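Local coordinates for 3-oxoacyl-[acyl-carrier-protein] synthase 3 (PDB 4EWP) that probably condenses acetyl-CoA with malonyl-ACP, the first carbon-chain-building step of bacterial fatty acid synthesis, at residues Y22-L33 and I50-E60; G194-M202 and G335-G343. One frame throughout, in Å; residues are numbered along the deposited sequence.

Contact 1: residues Y22-L33 and I50-E60; sequences YRPANLVPNEDL and IVTRQRATAEE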
# COMPACT_ATOMS: atom_id res chain seq x y z
N TYR A 22 14.30 2.44 -14.81
CA TYR A 22 14.38 3.84 -15.19
C TYR A 22 15.38 4.52 -14.26
O TYR A 22 15.25 4.46 -13.03
CB TYR A 22 13.00 4.53 -15.10
CG TYR A 22 13.02 5.95 -15.63
CD1 TYR A 22 13.52 7.01 -14.86
CD2 TYR A 22 12.56 6.24 -16.91
CE1 TYR A 22 13.54 8.32 -15.35
CE2 TYR A 22 12.58 7.53 -17.41
CZ TYR A 22 13.07 8.56 -16.63
OH TYR A 22 13.08 9.83 -17.16
N ARG A 23 16.38 5.15 -14.86
CA ARG A 23 17.43 5.84 -14.14
C ARG A 23 17.49 7.28 -14.62
O ARG A 23 17.78 7.52 -15.78
CB ARG A 23 18.78 5.19 -14.41
CG ARG A 23 18.94 3.81 -13.81
CD ARG A 23 20.37 3.32 -14.02
NE ARG A 23 20.49 1.89 -13.74
CZ ARG A 23 20.80 1.39 -12.55
NH1 ARG A 23 21.01 2.21 -11.52
NH2 ARG A 23 20.91 0.07 -12.38
N PRO A 24 17.21 8.23 -13.71
CA PRO A 24 17.39 9.65 -14.04
C PRO A 24 18.80 9.91 -14.58
O PRO A 24 19.75 9.29 -14.10
CB PRO A 24 17.19 10.34 -12.70
CG PRO A 24 16.22 9.42 -11.98
CD PRO A 24 16.66 8.03 -12.36
N ALA A 25 18.93 10.80 -15.56
CA ALA A 25 20.22 11.08 -16.18
C ALA A 25 21.13 11.92 -15.29
O ALA A 25 22.34 11.99 -15.52
CB ALA A 25 20.03 11.76 -17.54
N ASN A 26 20.55 12.57 -14.29
CA ASN A 26 21.34 13.41 -13.40
C ASN A 26 22.04 12.58 -12.33
O ASN A 26 21.42 12.11 -11.38
CB ASN A 26 20.49 14.52 -12.77
CG ASN A 26 21.34 15.62 -12.16
OD1 ASN A 26 22.54 15.69 -12.41
ND2 ASN A 26 20.72 16.49 -11.36
N LEU A 27 23.34 12.39 -12.49
CA LEU A 27 24.14 11.69 -11.50
C LEU A 27 24.87 12.74 -10.69
O LEU A 27 25.88 13.27 -11.14
CB LEU A 27 25.14 10.75 -12.16
CG LEU A 27 24.52 9.64 -13.02
CD1 LEU A 27 25.59 8.61 -13.37
CD2 LEU A 27 23.33 8.98 -12.33
N VAL A 28 24.35 13.03 -9.50
CA VAL A 28 24.94 14.05 -8.64
C VAL A 28 26.16 13.51 -7.90
O VAL A 28 26.10 12.47 -7.24
CB VAL A 28 23.90 14.57 -7.63
CG1 VAL A 28 24.52 15.59 -6.69
CG2 VAL A 28 22.69 15.16 -8.36
N PRO A 29 27.30 14.21 -8.02
CA PRO A 29 28.51 13.78 -7.31
C PRO A 29 28.55 14.29 -5.87
O PRO A 29 27.88 15.27 -5.53
CB PRO A 29 29.64 14.44 -8.11
CG PRO A 29 29.02 15.69 -8.63
CD PRO A 29 27.57 15.32 -8.94
N ASN A 30 29.33 13.62 -5.03
CA ASN A 30 29.41 13.97 -3.62
C ASN A 30 29.61 15.45 -3.37
O ASN A 30 29.08 16.00 -2.41
CB ASN A 30 30.51 13.15 -2.94
CG ASN A 30 30.15 11.68 -2.82
OD1 ASN A 30 28.97 11.30 -2.97
ND2 ASN A 30 31.14 10.85 -2.55
N GLU A 31 30.37 16.10 -4.24
CA GLU A 31 30.84 17.46 -4.00
C GLU A 31 29.70 18.48 -3.95
O GLU A 31 29.81 19.52 -3.29
CB GLU A 31 31.86 17.86 -5.08
CG GLU A 31 32.72 19.07 -4.72
CD GLU A 31 33.99 18.72 -3.95
OE1 GLU A 31 34.27 17.51 -3.75
OE2 GLU A 31 34.72 19.66 -3.55
N ASP A 32 28.61 18.17 -4.64
CA ASP A 32 27.46 19.07 -4.70
C ASP A 32 26.71 19.09 -3.38
O ASP A 32 26.00 20.05 -3.07
CB ASP A 32 26.51 18.66 -5.83
CG ASP A 32 27.13 18.82 -7.22
OD1 ASP A 32 28.34 19.14 -7.31
OD2 ASP A 32 26.41 18.61 -8.22
N LEU A 33 26.88 18.03 -2.59
CA LEU A 33 26.09 17.86 -1.37
C LEU A 33 26.86 18.14 -0.08
O LEU A 33 26.26 18.38 0.97
CB LEU A 33 25.54 16.43 -1.31
CG LEU A 33 24.69 16.01 -2.50
CD1 LEU A 33 24.13 14.60 -2.30
CD2 LEU A 33 23.57 17.02 -2.69
N ILE A 50 29.50 5.52 -1.93
CA ILE A 50 28.73 6.24 -2.95
C ILE A 50 29.58 7.31 -3.62
O ILE A 50 30.27 8.09 -2.95
CB ILE A 50 27.47 6.89 -2.34
CG1 ILE A 50 26.59 5.81 -1.70
CG2 ILE A 50 26.72 7.71 -3.39
CD1 ILE A 50 25.26 6.33 -1.14
N VAL A 51 29.53 7.35 -4.96
CA VAL A 51 30.25 8.36 -5.73
C VAL A 51 29.25 9.34 -6.31
O VAL A 51 29.40 10.55 -6.17
CB VAL A 51 31.05 7.73 -6.88
CG1 VAL A 51 31.66 8.81 -7.77
CG2 VAL A 51 32.11 6.81 -6.34
N THR A 52 28.24 8.80 -6.98
CA THR A 52 27.15 9.61 -7.49
C THR A 52 25.83 8.97 -7.09
O THR A 52 25.77 7.75 -6.81
CB THR A 52 27.20 9.73 -9.04
OG1 THR A 52 26.98 8.44 -9.63
CG2 THR A 52 28.56 10.25 -9.50
N ARG A 53 24.78 9.77 -7.05
CA ARG A 53 23.43 9.25 -6.91
C ARG A 53 22.50 9.84 -7.98
O ARG A 53 22.66 10.99 -8.41
CB ARG A 53 22.87 9.48 -5.50
CG ARG A 53 22.44 10.92 -5.19
CD ARG A 53 23.63 11.80 -4.86
NE ARG A 53 24.32 11.37 -3.64
CZ ARG A 53 25.65 11.39 -3.48
NH1 ARG A 53 26.19 10.99 -2.33
NH2 ARG A 53 26.43 11.83 -4.46
N GLN A 54 21.56 9.01 -8.43
CA GLN A 54 20.53 9.44 -9.37
C GLN A 54 19.64 10.48 -8.70
O GLN A 54 19.12 10.26 -7.62
CB GLN A 54 19.70 8.23 -9.80
CG GLN A 54 20.50 7.28 -10.67
CD GLN A 54 19.94 5.88 -10.75
OE1 GLN A 54 20.60 4.99 -11.29
NE2 GLN A 54 18.74 5.68 -10.21
N ARG A 55 19.49 11.63 -9.35
CA ARG A 55 18.58 12.65 -8.86
C ARG A 55 17.61 13.06 -9.97
O ARG A 55 18.01 13.53 -11.03
CB ARG A 55 19.35 13.85 -8.29
CG ARG A 55 19.99 13.57 -6.92
CD ARG A 55 18.93 13.13 -5.90
NE ARG A 55 19.46 12.76 -4.59
CZ ARG A 55 19.86 13.64 -3.66
NH1 ARG A 55 19.81 14.95 -3.90
NH2 ARG A 55 20.33 13.20 -2.49
N ALA A 56 16.32 12.84 -9.71
CA ALA A 56 15.28 13.09 -10.69
C ALA A 56 14.95 14.56 -10.79
O ALA A 56 15.03 15.29 -9.81
CB ALA A 56 14.01 12.29 -10.33
N THR A 57 14.56 14.99 -11.99
CA THR A 57 14.05 16.34 -12.20
C THR A 57 12.60 16.41 -11.76
O THR A 57 12.01 15.38 -11.41
CB THR A 57 14.12 16.74 -13.68
OG1 THR A 57 13.30 15.86 -14.46
CG2 THR A 57 15.55 16.65 -14.19
N ALA A 58 12.02 17.61 -11.79
CA ALA A 58 10.61 17.82 -11.46
C ALA A 58 9.65 17.03 -12.33
O ALA A 58 8.63 16.54 -11.85
CB ALA A 58 10.28 19.31 -11.53
N GLU A 59 9.97 16.90 -13.62
CA GLU A 59 9.13 16.18 -14.57
C GLU A 59 9.18 14.66 -14.37
O GLU A 59 8.24 13.94 -14.73
CB GLU A 59 9.52 16.49 -16.03
CG GLU A 59 9.22 17.91 -16.48
CD GLU A 59 10.16 18.94 -15.86
OE1 GLU A 59 11.36 18.62 -15.66
OE2 GLU A 59 9.69 20.07 -15.57
N GLU A 60 10.29 14.19 -13.82
CA GLU A 60 10.48 12.76 -13.59
C GLU A 60 9.80 12.32 -12.29
O GLU A 60 10.47 12.05 -11.28
CB GLU A 60 11.96 12.41 -13.56
CG GLU A 60 12.61 12.48 -14.92
CD GLU A 60 14.09 12.27 -14.85
OE1 GLU A 60 14.77 13.01 -14.09
OE2 GLU A 60 14.58 11.36 -15.55
O HOH W 1 16.71 11.81 -16.96
O HOH W 2 17.55 13.43 -13.87
O HOH W 3 31.69 11.93 -6.25
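Val28 and Arg53 form the central, hydrogen-bonded pair of a short antiparallel ribbon, with Leu27–Gln54 and Pro29–Thr52 as the non-hydrogen-bonded pairs around it. Strands 27-29 and 52-54 approach to 4.3 Å at 147° between their directions, joined by Val28 N to Arg53 O at 2.9 Å, the return bond from Arg53 N to Val28 O, and Arg55 N to Asn26 O at 2.8 Å. Arg53 then folds back on its partner strand. With CG wedged between the backbone N and the carbonyl carbon (chi1 75°) and bends at chi2 and chi3, its guanidinium comes round to Asn30. NH1 and NH2 both hold OD1 of Asn30, at 2.9 and 3.0 Å, and the amide stands 62° from the guanidinium plane. NH2 also reaches Val28 O, from above the carbonyl plane. Leu33 CD1 lies over one face and Ile50 CG2 over the other, while Phe166 O takes a further bond from NH1. Asn30 ND2 in turn donates to Ile50 O at 2.9 Å. On the opposite face of the ribbon the Leu27 and Gln54 side chains lie side by side, CD2 against CG. Gln54 OE1 receives Arg23 NH1 at 2.8 Å, lying in the guanidinium plane while the N-H arrives in the carbonyl plane, although the two planes are nearly perpendicular; Asp300 makes a salt bridge to the same NH1. At the far end Tyr22 OH donates to the anti lone pair of Glu60 OE2, 2.7 Å away. Bonds at its rim and methyl groups on both faces fix the rotation of the Arg53 guanidinium, which positions Asn30 and ties the short, weakly bonded turn of helix after strand 27-29 to the ribbon.

Contact 2: residues G194-M202 and G335-G343; sequences GERWSTISM and GFGAGLVYG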
# COMPACT_ATOMS: atom_id res chain seq x y z
N GLY A 194 7.68 -3.64 14.37
CA GLY A 194 7.16 -2.32 14.65
C GLY A 194 7.66 -1.75 15.96
O GLY A 194 7.49 -0.55 16.22
N GLU A 195 8.25 -2.58 16.82
CA GLU A 195 8.80 -2.02 18.05
C GLU A 195 9.86 -0.99 17.69
O GLU A 195 10.14 -0.08 18.46
CB GLU A 195 9.41 -3.09 18.97
CG GLU A 195 10.05 -2.46 20.20
CD GLU A 195 10.60 -3.47 21.20
OE1 GLU A 195 9.90 -4.46 21.50
OE2 GLU A 195 11.73 -3.26 21.68
N ARG A 196 10.43 -1.14 16.50
CA ARG A 196 11.53 -0.28 16.09
C ARG A 196 11.09 0.65 14.98
O ARG A 196 11.90 1.04 14.13
CB ARG A 196 12.74 -1.14 15.69
CG ARG A 196 13.22 -2.03 16.85
CD ARG A 196 14.39 -2.93 16.49
NE ARG A 196 15.56 -2.14 16.12
CZ ARG A 196 16.82 -2.51 16.33
NH1 ARG A 196 17.08 -3.66 16.93
NH2 ARG A 196 17.82 -1.72 15.96
N TRP A 197 9.81 1.02 15.02
CA TRP A 197 9.21 1.90 14.00
C TRP A 197 9.99 3.21 13.83
O TRP A 197 10.11 3.72 12.72
CB TRP A 197 7.75 2.19 14.39
CG TRP A 197 6.86 2.81 13.33
CD1 TRP A 197 6.17 2.16 12.34
CD2 TRP A 197 6.48 4.20 13.22
NE1 TRP A 197 5.42 3.06 11.60
CE2 TRP A 197 5.59 4.31 12.13
CE3 TRP A 197 6.82 5.36 13.93
CZ2 TRP A 197 5.06 5.53 11.72
CZ3 TRP A 197 6.28 6.57 13.53
CH2 TRP A 197 5.41 6.65 12.43
N SER A 198 10.57 3.72 14.92
CA SER A 198 11.19 5.03 14.86
C SER A 198 12.64 5.02 14.38
O SER A 198 13.24 6.08 14.23
CB SER A 198 11.09 5.74 16.21
OG SER A 198 12.06 5.24 17.11
N THR A 199 13.19 3.83 14.14
CA THR A 199 14.61 3.72 13.76
C THR A 199 14.95 4.44 12.45
O THR A 199 15.96 5.13 12.35
CB THR A 199 15.09 2.25 13.73
OG1 THR A 199 15.05 1.73 15.07
CG2 THR A 199 16.53 2.15 13.21
N ILE A 200 14.09 4.28 11.45
CA ILE A 200 14.13 5.04 10.22
C ILE A 200 12.73 5.63 10.10
O ILE A 200 11.75 4.89 10.09
CB ILE A 200 14.37 4.11 9.01
CG1 ILE A 200 15.63 3.27 9.20
CG2 ILE A 200 14.45 4.90 7.71
CD1 ILE A 200 15.78 2.19 8.12
N SER A 201 12.62 6.95 10.02
CA SER A 201 11.32 7.60 10.08
C SER A 201 11.40 9.03 9.60
O SER A 201 12.49 9.52 9.31
CB SER A 201 10.80 7.58 11.52
OG SER A 201 11.63 8.35 12.37
N MET A 202 10.25 9.70 9.49
CA MET A 202 10.21 11.11 9.11
C MET A 202 10.44 11.95 10.35
O MET A 202 10.23 11.47 11.46
CB MET A 202 8.86 11.46 8.49
CG MET A 202 8.42 10.55 7.35
SD MET A 202 9.53 10.67 5.93
CE MET A 202 9.23 12.34 5.37
N GLY A 335 15.47 -7.25 0.79
CA GLY A 335 15.30 -5.83 1.07
C GLY A 335 14.89 -5.59 2.51
O GLY A 335 14.31 -6.47 3.14
N PHE A 336 15.17 -4.39 3.01
CA PHE A 336 15.00 -4.07 4.41
C PHE A 336 14.94 -2.56 4.61
O PHE A 336 15.77 -1.83 4.07
CB PHE A 336 16.15 -4.68 5.25
CG PHE A 336 17.52 -4.55 4.61
CD1 PHE A 336 18.36 -3.49 4.95
CD2 PHE A 336 17.98 -5.49 3.70
CE1 PHE A 336 19.62 -3.36 4.38
CE2 PHE A 336 19.24 -5.37 3.12
CZ PHE A 336 20.06 -4.31 3.46
N GLY A 337 13.94 -2.08 5.36
CA GLY A 337 13.86 -0.66 5.63
C GLY A 337 12.92 -0.25 6.75
O GLY A 337 12.57 -1.06 7.60
N ALA A 338 12.51 1.03 6.72
CA ALA A 338 11.69 1.63 7.77
C ALA A 338 10.47 0.77 8.15
O ALA A 338 9.78 0.23 7.29
CB ALA A 338 11.24 3.03 7.35
N GLY A 339 10.22 0.64 9.45
CA GLY A 339 9.12 -0.20 9.89
C GLY A 339 9.28 -0.71 11.31
O GLY A 339 8.48 -0.37 12.19
N LEU A 340 10.30 -1.53 11.54
CA LEU A 340 11.20 -2.00 10.50
C LEU A 340 10.51 -3.13 9.72
O LEU A 340 9.70 -3.87 10.28
CB LEU A 340 12.50 -2.49 11.13
CG LEU A 340 13.44 -1.45 11.78
CD1 LEU A 340 14.47 -2.11 12.70
CD2 LEU A 340 14.13 -0.63 10.71
N VAL A 341 10.83 -3.26 8.44
CA VAL A 341 10.32 -4.37 7.63
C VAL A 341 11.42 -4.97 6.75
O VAL A 341 12.40 -4.30 6.42
CB VAL A 341 9.11 -3.96 6.75
CG1 VAL A 341 7.91 -3.57 7.61
CG2 VAL A 341 9.50 -2.83 5.78
N TYR A 342 11.24 -6.24 6.37
CA TYR A 342 12.17 -6.93 5.50
C TYR A 342 11.48 -8.01 4.66
O TYR A 342 10.46 -8.55 5.06
CB TYR A 342 13.27 -7.59 6.32
CG TYR A 342 12.76 -8.59 7.34
CD1 TYR A 342 12.55 -8.22 8.66
CD2 TYR A 342 12.47 -9.89 6.97
CE1 TYR A 342 12.09 -9.14 9.60
CE2 TYR A 342 12.01 -10.81 7.89
CZ TYR A 342 11.82 -10.43 9.20
OH TYR A 342 11.36 -11.36 10.11
N GLY A 343 12.08 -8.34 3.52
CA GLY A 343 11.57 -9.41 2.68
C GLY A 343 12.70 -10.02 1.85
O GLY A 343 13.60 -9.29 1.39
O HOH W 4 11.69 2.19 11.37
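Water 4 sits between Trp197, Ile200 and Gly339, and it carries the polar link between the segments, since no direct hydrogen bond joins them. It accepts from Gly339 N at 2.9 Å and from Ile200 N at 3.2 Å. It also lies 2.6 Å from Trp197 O, to which it can donate. Beside it, Gly339 O is met by carbon donors: Gly194 CA at 3.4 Å, in an almost straight CA-H...O contact (175° at the hydrogen), and Trp197 CA at 3.0 Å. This carbonyl is turned into 194-202 by an unusual backbone. Gly339 has angles that glycine alone takes up easily, and the peptide bond to Leu340 is cis, in the tight loop Ala338-Leu340 that joins strands 330-337 and 341-348.

On the apolar side, Ala338 CB fits against Ile200, 3.7 Å from its CB. Ile200 has CG1 anti to the carbonyl carbon (chi1 -55°), which carries CD1 along the hairpin toward Ala338 N. Leu340 divides its two methyls: CD1 packs 3.6 Å from Arg196 CB and also meets NE of that side chain, whereas CD2 faces Ile200 CD1 at 4.2 Å and, more loosely, Thr199 CB. Leu340 and Asp193 share a backbone bond, which brings the hairpin to strand 189-192. Trp197 leads away from the hairpin to the dimer partner, where NE1 bonds Ser100 O of the second subunit and its ring meets His96 of that subunit edge-to-face.

The contact is therefore mixed: the water takes the N-H of Gly339 and weak CA-H...O contacts line its carbonyl, while an apolar patch of Ile200, Ala338 and Leu340 beside them seats the type I turn against the loop, next to the dimer interface.

In the fold
Contacts 1 and 2 lie about 25 Å apart between centres, about 12 Å between nearest atoms, and do not touch. Both nevertheless border the predicted active site, Cys123, His275 and Asn306. Contact 1 comes to it through Ile50, whose side chain is about 5 Å from that of Asn306 and about 10 Å from that of His275. Contact 2 comes through Gly337, about 4 Å from the Cys123 side chain and about 6 Å from that of His275. Contact 1 begins at the end of strand 13-22 of one five-stranded sheet of the thiolase-like fold; contact 2 packs segment 194-202 against the hairpin of strands 330-337 and 341-348 in the other. The second subunit touches contact 2 but not contact 1.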